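Local atomic coordinates of ATP-dependent DNA helicase (Mycobacterium smegmatis, PDB entry 5V9X), a protein that unwinds RNA:DNA hybrids as an ATP-dependent helicase of the Lhr family, tracking 3'-to-5' along a single DNA strand. Residues T37-T42 with E129-P134; V687-F690 with D696-V699. All coordinates share one frame; numbering follows the deposited sequence.

Interaction 1. Residues T37-T42 with E129-P134; sequences TREWFT and ERHGLP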
loop_
_atom_site.group_PDB
_atom_site.type_symbol
_atom_site.label_atom_id
_atom_site.label_comp_id
_atom_site.label_asym_id
_atom_site.label_seq_id
_atom_site.Cartn_x
_atom_site.Cartn_y
_atom_site.Cartn_z
ATOM N N THR A 37 -4.908 -37.109 6.739
ATOM C CA THR A 37 -4.776 -35.888 5.951
ATOM C C THR A 37 -4.409 -36.198 4.506
ATOM O O THR A 37 -4.858 -35.503 3.588
ATOM C CB THR A 37 -3.736 -34.960 6.583
ATOM O OG1 THR A 37 -4.114 -34.672 7.933
ATOM C CG2 THR A 37 -3.645 -33.654 5.814
ATOM N N ARG A 38 -3.613 -37.245 4.283
ATOM C CA ARG A 38 -3.299 -37.655 2.919
ATOM C C ARG A 38 -4.552 -38.107 2.182
ATOM O O ARG A 38 -4.770 -37.730 1.024
ATOM C CB ARG A 38 -2.252 -38.770 2.934
ATOM C CG ARG A 38 -1.742 -39.162 1.558
ATOM C CD ARG A 38 -0.945 -40.461 1.590
ATOM N NE ARG A 38 0.148 -40.429 2.559
ATOM C CZ ARG A 38 0.203 -41.186 3.651
ATOM N NH1 ARG A 38 -0.770 -42.046 3.913
ATOM N NH2 ARG A 38 1.237 -41.092 4.477
ATOM N N GLU A 39 -5.398 -38.906 2.843
ATOM C CA GLU A 39 -6.600 -39.400 2.182
ATOM C C GLU A 39 -7.575 -38.269 1.886
ATOM O O GLU A 39 -8.226 -38.270 0.836
ATOM C CB GLU A 39 -7.281 -40.480 3.026
ATOM C CG GLU A 39 -8.548 -41.035 2.373
ATOM C CD GLU A 39 -8.993 -42.361 2.955
ATOM O OE1 GLU A 39 -9.710 -42.356 3.977
ATOM O OE2 GLU A 39 -8.621 -43.412 2.388
ATOM N N TRP A 40 -7.691 -37.295 2.791
ATOM C CA TRP A 40 -8.608 -36.189 2.537
ATOM C C TRP A 40 -8.162 -35.370 1.333
ATOM O O TRP A 40 -8.950 -35.130 0.409
ATOM C CB TRP A 40 -8.736 -35.277 3.754
ATOM C CG TRP A 40 -9.364 -33.987 3.334
ATOM C CD1 TRP A 40 -10.681 -33.777 3.054
ATOM C CD2 TRP A 40 -8.695 -32.746 3.074
ATOM N NE1 TRP A 40 -10.881 -32.475 2.664
ATOM C CE2 TRP A 40 -9.677 -31.821 2.665
ATOM C CE3 TRP A 40 -7.365 -32.324 3.158
ATOM C CZ2 TRP A 40 -9.371 -30.502 2.340
ATOM C CZ3 TRP A 40 -7.062 -31.012 2.838
ATOM C CH2 TRP A 40 -8.060 -30.116 2.436
ATOM N N PHE A 41 -6.904 -34.917 1.335
ATOM C CA PHE A 41 -6.423 -34.068 0.249
ATOM C C PHE A 41 -6.553 -34.763 -1.099
ATOM O O PHE A 41 -6.792 -34.102 -2.117
ATOM C CB PHE A 41 -4.971 -33.656 0.505
ATOM C CG PHE A 41 -4.481 -32.562 -0.407
ATOM C CD1 PHE A 41 -3.960 -32.859 -1.657
ATOM C CD2 PHE A 41 -4.543 -31.236 -0.012
ATOM C CE1 PHE A 41 -3.517 -31.856 -2.495
ATOM C CE2 PHE A 41 -4.096 -30.227 -0.848
ATOM C CZ PHE A 41 -3.583 -30.538 -2.090
ATOM N N THR A 42 -6.411 -36.089 -1.127
ATOM C CA THR A 42 -6.571 -36.823 -2.378
ATOM C C THR A 42 -8.020 -36.803 -2.850
ATOM O O THR A 42 -8.286 -36.685 -4.052
ATOM C CB THR A 42 -6.072 -38.259 -2.207
ATOM O OG1 THR A 42 -4.658 -38.246 -1.978
ATOM C CG2 THR A 42 -6.362 -39.086 -3.448
ATOM N N GLU A 129 -13.372 -40.470 10.850
ATOM C CA GLU A 129 -14.501 -41.301 11.249
ATOM C C GLU A 129 -14.799 -42.392 10.228
ATOM O O GLU A 129 -15.304 -43.458 10.599
ATOM C CB GLU A 129 -15.732 -40.425 11.485
ATOM C CG GLU A 129 -15.525 -39.404 12.594
ATOM C CD GLU A 129 -16.747 -38.544 12.846
ATOM O OE1 GLU A 129 -17.696 -38.596 12.034
ATOM O OE2 GLU A 129 -16.757 -37.815 13.862
ATOM N N ARG A 130 -14.493 -42.151 8.950
ATOM C CA ARG A 130 -14.620 -43.205 7.948
ATOM C C ARG A 130 -13.782 -44.425 8.313
ATOM O O ARG A 130 -14.180 -45.561 8.026
ATOM C CB ARG A 130 -14.218 -42.668 6.571
ATOM C CG ARG A 130 -14.020 -43.736 5.497
ATOM C CD ARG A 130 -13.561 -43.122 4.181
ATOM N NE ARG A 130 -12.717 -44.030 3.408
ATOM C CZ ARG A 130 -13.172 -44.892 2.505
ATOM N NH1 ARG A 130 -14.471 -44.972 2.254
ATOM N NH2 ARG A 130 -12.329 -45.677 1.850
ATOM N N HIS A 131 -12.635 -44.215 8.958
ATOM C CA HIS A 131 -11.740 -45.297 9.341
ATOM C C HIS A 131 -11.862 -45.670 10.816
ATOM O O HIS A 131 -10.987 -46.362 11.348
ATOM C CB HIS A 131 -10.295 -44.927 9.001
ATOM C CG HIS A 131 -9.992 -44.976 7.535
ATOM N ND1 HIS A 131 -9.785 -46.159 6.858
ATOM C CD2 HIS A 131 -9.867 -43.990 6.616
ATOM C CE1 HIS A 131 -9.543 -45.899 5.586
ATOM N NE2 HIS A 131 -9.588 -44.590 5.412
ATOM N N GLY A 132 -12.927 -45.231 11.485
ATOM C CA GLY A 132 -13.178 -45.604 12.862
ATOM C C GLY A 132 -12.391 -44.839 13.903
ATOM O O GLY A 132 -12.547 -45.119 15.098
ATOM N N LEU A 133 -11.560 -43.885 13.499
ATOM C CA LEU A 133 -10.743 -43.136 14.437
ATOM C C LEU A 133 -11.542 -41.989 15.052
ATOM O O LEU A 133 -12.549 -41.550 14.491
ATOM C CB LEU A 133 -9.503 -42.596 13.730
ATOM C CG LEU A 133 -8.609 -43.634 13.051
ATOM C CD1 LEU A 133 -7.379 -42.973 12.450
ATOM C CD2 LEU A 133 -8.210 -44.728 14.028
ATOM N N PRO A 134 -11.123 -41.493 16.216
ATOM C CA PRO A 134 -11.798 -40.326 16.792
ATOM C C PRO A 134 -11.482 -39.065 16.001
ATOM O O PRO A 134 -10.369 -38.881 15.502
ATOM C CB PRO A 134 -11.233 -40.253 18.215
ATOM C CG PRO A 134 -9.902 -40.908 18.117
ATOM C CD PRO A 134 -10.068 -42.010 17.107
#
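Glu-39 reaches across from helix 35-44 to the end of helix 118-130, where its carboxylate meets the imidazole of His-131. The hydrogen bond runs from His-131 NE2 to Glu-39 OE1, 2.7 Å long. On the ring side OE1 lies almost in the imidazole plane; on the carboxylate side NE2 comes from the syn side, 21° out of plane. The bond is bent, with an N-H...O angle of 134°. A weak second bond, the salt bridge from Arg-130 NE to the same Glu-39 OE1, is 3.5 Å long, so one oxygen takes both donors. With CG anti to the backbone N (chi1 -180°), the extended Glu-39 side chain makes the contact although the closest CA atoms, those of Glu-39 and Arg-130, are 10.6 Å apart. This polar contact is loose and lies at the surface, burying just 102 Å² in all. A Schellman motif with Gly-132 at C-prime ends helix 118-130. Packing is closer on the inward side of helix 35-44, where Trp-40 rests on Pro-120 and Val-127. Helix 35-44 thus lies against helices 118-130 and 75-88 of the DEAD/DEAH-box region, built round the parallel sheet that includes strands 64-68 and 100-103; Leu-81 touches Thr-37, Trp-40 and Phe-41.

Interaction 2. Residues V687-F690 with D696-V699; sequences VERF and DWRV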
loop_
_atom_site.group_PDB
_atom_site.type_symbol
_atom_site.label_atom_id
_atom_site.label_comp_id
_atom_site.label_asym_id
_atom_site.label_seq_id
_atom_site.Cartn_x
_atom_site.Cartn_y
_atom_site.Cartn_z
ATOM N N VAL A 687 10.275 20.891 -21.796
ATOM C CA VAL A 687 9.987 22.089 -21.021
ATOM C C VAL A 687 9.078 22.969 -21.868
ATOM O O VAL A 687 9.482 23.465 -22.926
ATOM C CB VAL A 687 11.271 22.822 -20.613
ATOM C CG1 VAL A 687 10.934 24.149 -19.964
ATOM C CG2 VAL A 687 12.084 21.953 -19.665
ATOM N N GLU A 688 7.845 23.157 -21.408
ATOM C CA GLU A 688 6.819 23.872 -22.153
ATOM C C GLU A 688 6.516 25.189 -21.456
ATOM O O GLU A 688 6.357 25.224 -20.233
ATOM C CB GLU A 688 5.551 23.025 -22.273
ATOM C CG GLU A 688 4.383 23.740 -22.916
ATOM C CD GLU A 688 3.213 22.815 -23.165
ATOM O OE1 GLU A 688 3.346 21.602 -22.897
ATOM O OE2 GLU A 688 2.162 23.299 -23.629
ATOM N N ARG A 689 6.434 26.263 -22.235
ATOM C CA ARG A 689 6.205 27.594 -21.695
ATOM C C ARG A 689 5.057 28.269 -22.433
ATOM O O ARG A 689 4.926 28.140 -23.654
ATOM C CB ARG A 689 7.469 28.457 -21.792
ATOM C CG ARG A 689 7.338 29.819 -21.134
ATOM C CD ARG A 689 8.622 30.632 -21.226
ATOM N NE ARG A 689 9.114 30.741 -22.598
ATOM C CZ ARG A 689 10.121 30.025 -23.087
ATOM N NH1 ARG A 689 10.748 29.149 -22.314
ATOM N NH2 ARG A 689 10.505 30.184 -24.347
ATOM N N PHE A 690 4.228 28.981 -21.677
ATOM C CA PHE A 690 3.152 29.789 -22.232
ATOM C C PHE A 690 2.817 30.873 -21.219
ATOM O O PHE A 690 3.235 30.814 -20.060
ATOM C CB PHE A 690 1.921 28.939 -22.574
ATOM C CG PHE A 690 1.384 28.143 -21.413
ATOM C CD1 PHE A 690 1.818 26.846 -21.186
ATOM C CD2 PHE A 690 0.439 28.687 -20.557
ATOM C CE1 PHE A 690 1.324 26.109 -20.123
ATOM C CE2 PHE A 690 -0.056 27.955 -19.493
ATOM C CZ PHE A 690 0.387 26.665 -19.276
ATOM N N ASP A 696 0.729 36.099 -17.138
ATOM C CA ASP A 696 1.791 35.522 -16.328
ATOM C C ASP A 696 2.371 34.281 -16.996
ATOM O O ASP A 696 1.643 33.481 -17.590
ATOM C CB ASP A 696 1.266 35.174 -14.936
ATOM C CG ASP A 696 0.516 36.323 -14.299
ATOM O OD1 ASP A 696 0.783 37.487 -14.666
ATOM O OD2 ASP A 696 -0.346 36.065 -13.436
ATOM N N TRP A 697 3.688 34.127 -16.887
ATOM C CA TRP A 697 4.365 32.993 -17.496
ATOM C C TRP A 697 4.076 31.706 -16.733
ATOM O O TRP A 697 3.810 31.713 -15.528
ATOM C CB TRP A 697 5.874 33.229 -17.543
ATOM C CG TRP A 697 6.326 34.095 -18.674
ATOM C CD1 TRP A 697 6.951 35.304 -18.585
ATOM C CD2 TRP A 697 6.191 33.816 -20.073
ATOM N NE1 TRP A 697 7.216 35.794 -19.840
ATOM C CE2 TRP A 697 6.757 34.900 -20.771
ATOM C CE3 TRP A 697 5.644 32.756 -20.801
ATOM C CZ2 TRP A 697 6.793 34.953 -22.162
ATOM C CZ3 TRP A 697 5.682 32.810 -22.181
ATOM C CH2 TRP A 697 6.251 33.899 -22.847
ATOM N N ARG A 698 4.141 30.589 -17.454
ATOM C CA ARG A 698 3.999 29.263 -16.863
ATOM C C ARG A 698 4.942 28.313 -17.581
ATOM O O ARG A 698 4.792 28.078 -18.784
ATOM C CB ARG A 698 2.555 28.762 -16.946
ATOM C CG ARG A 698 1.801 28.893 -15.637
ATOM C CD ARG A 698 0.384 28.355 -15.736
ATOM N NE ARG A 698 -0.283 28.379 -14.437
ATOM C CZ ARG A 698 -0.813 29.467 -13.890
ATOM N NH1 ARG A 698 -0.753 30.629 -14.527
ATOM N NH2 ARG A 698 -1.399 29.397 -12.704
ATOM N N VAL A 699 5.909 27.774 -16.845
ATOM C CA VAL A 699 6.925 26.881 -17.390
ATOM C C VAL A 699 6.709 25.501 -16.786
ATOM O O VAL A 699 6.808 25.326 -15.566
ATOM C CB VAL A 699 8.343 27.396 -17.104
ATOM C CG1 VAL A 699 9.368 26.547 -17.829
ATOM C CG2 VAL A 699 8.466 28.856 -17.514
#
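Phe-690 and Arg-698 exchange two backbone hydrogen bonds, Phe-690 N to Arg-698 O at 3.1 Å and Arg-698 N to Phe-690 O at 2.8 Å. Their side chains share a face of the sheet: CB of Arg-698 sits over the Phe-690 ring in a CH-pi contact, 4.0 Å from CB to the ring centroid and offset toward the rim. Phe-690 holds CG between its backbone N and carbonyl carbon (chi1 56°), which brings the ring beneath this aliphatic stem. On the other face, Arg-689 lays CD over the six-membered ring of Trp-697, 4.0 Å from its centroid, before the chain bends at chi3; the guanidinium is turned 76° to the indole. Strands 684-691 and 697-702 form an antiparallel beta hairpin, in which Arg-689 and Val-699 are the neighbouring non-hydrogen-bonded pair. Farther along, Val-687 CG1 meets Val-699 CG1 at 3.6 Å. Charged ends find their partners beyond the pair: Arg-698 NH1 makes a salt bridge to Asp-692, while the carboxylate of Glu-688 is hydrogen-bonded to Ser-864 and Thr-860. On its other edge strand 684-691 joins strand 854-859 through backbone bonds, including those of Val-687 to Val-856 and Val-858.

Interactions 1 and 2 occupy opposite sides of the chain's centre, about 75 Å apart between centres and about 57 Å between nearest atoms, so they do not touch. They follow one another in sequence: 37-42 with 129-134 joins helices whose contacting segments lie 87 residues apart in the sequence, whereas 687-690 with 696-699 is a local hairpin in the region of the DEAD/H-associated family. Helix 35-44 also carries Phe-41, which touches the bound ATP analogue, though the polar contact of interaction 1 does not involve that residue. Of the two, interaction 2 is nearer the bound DNA strand, about 10 Å between nearest atoms against about 26 Å for interaction 1.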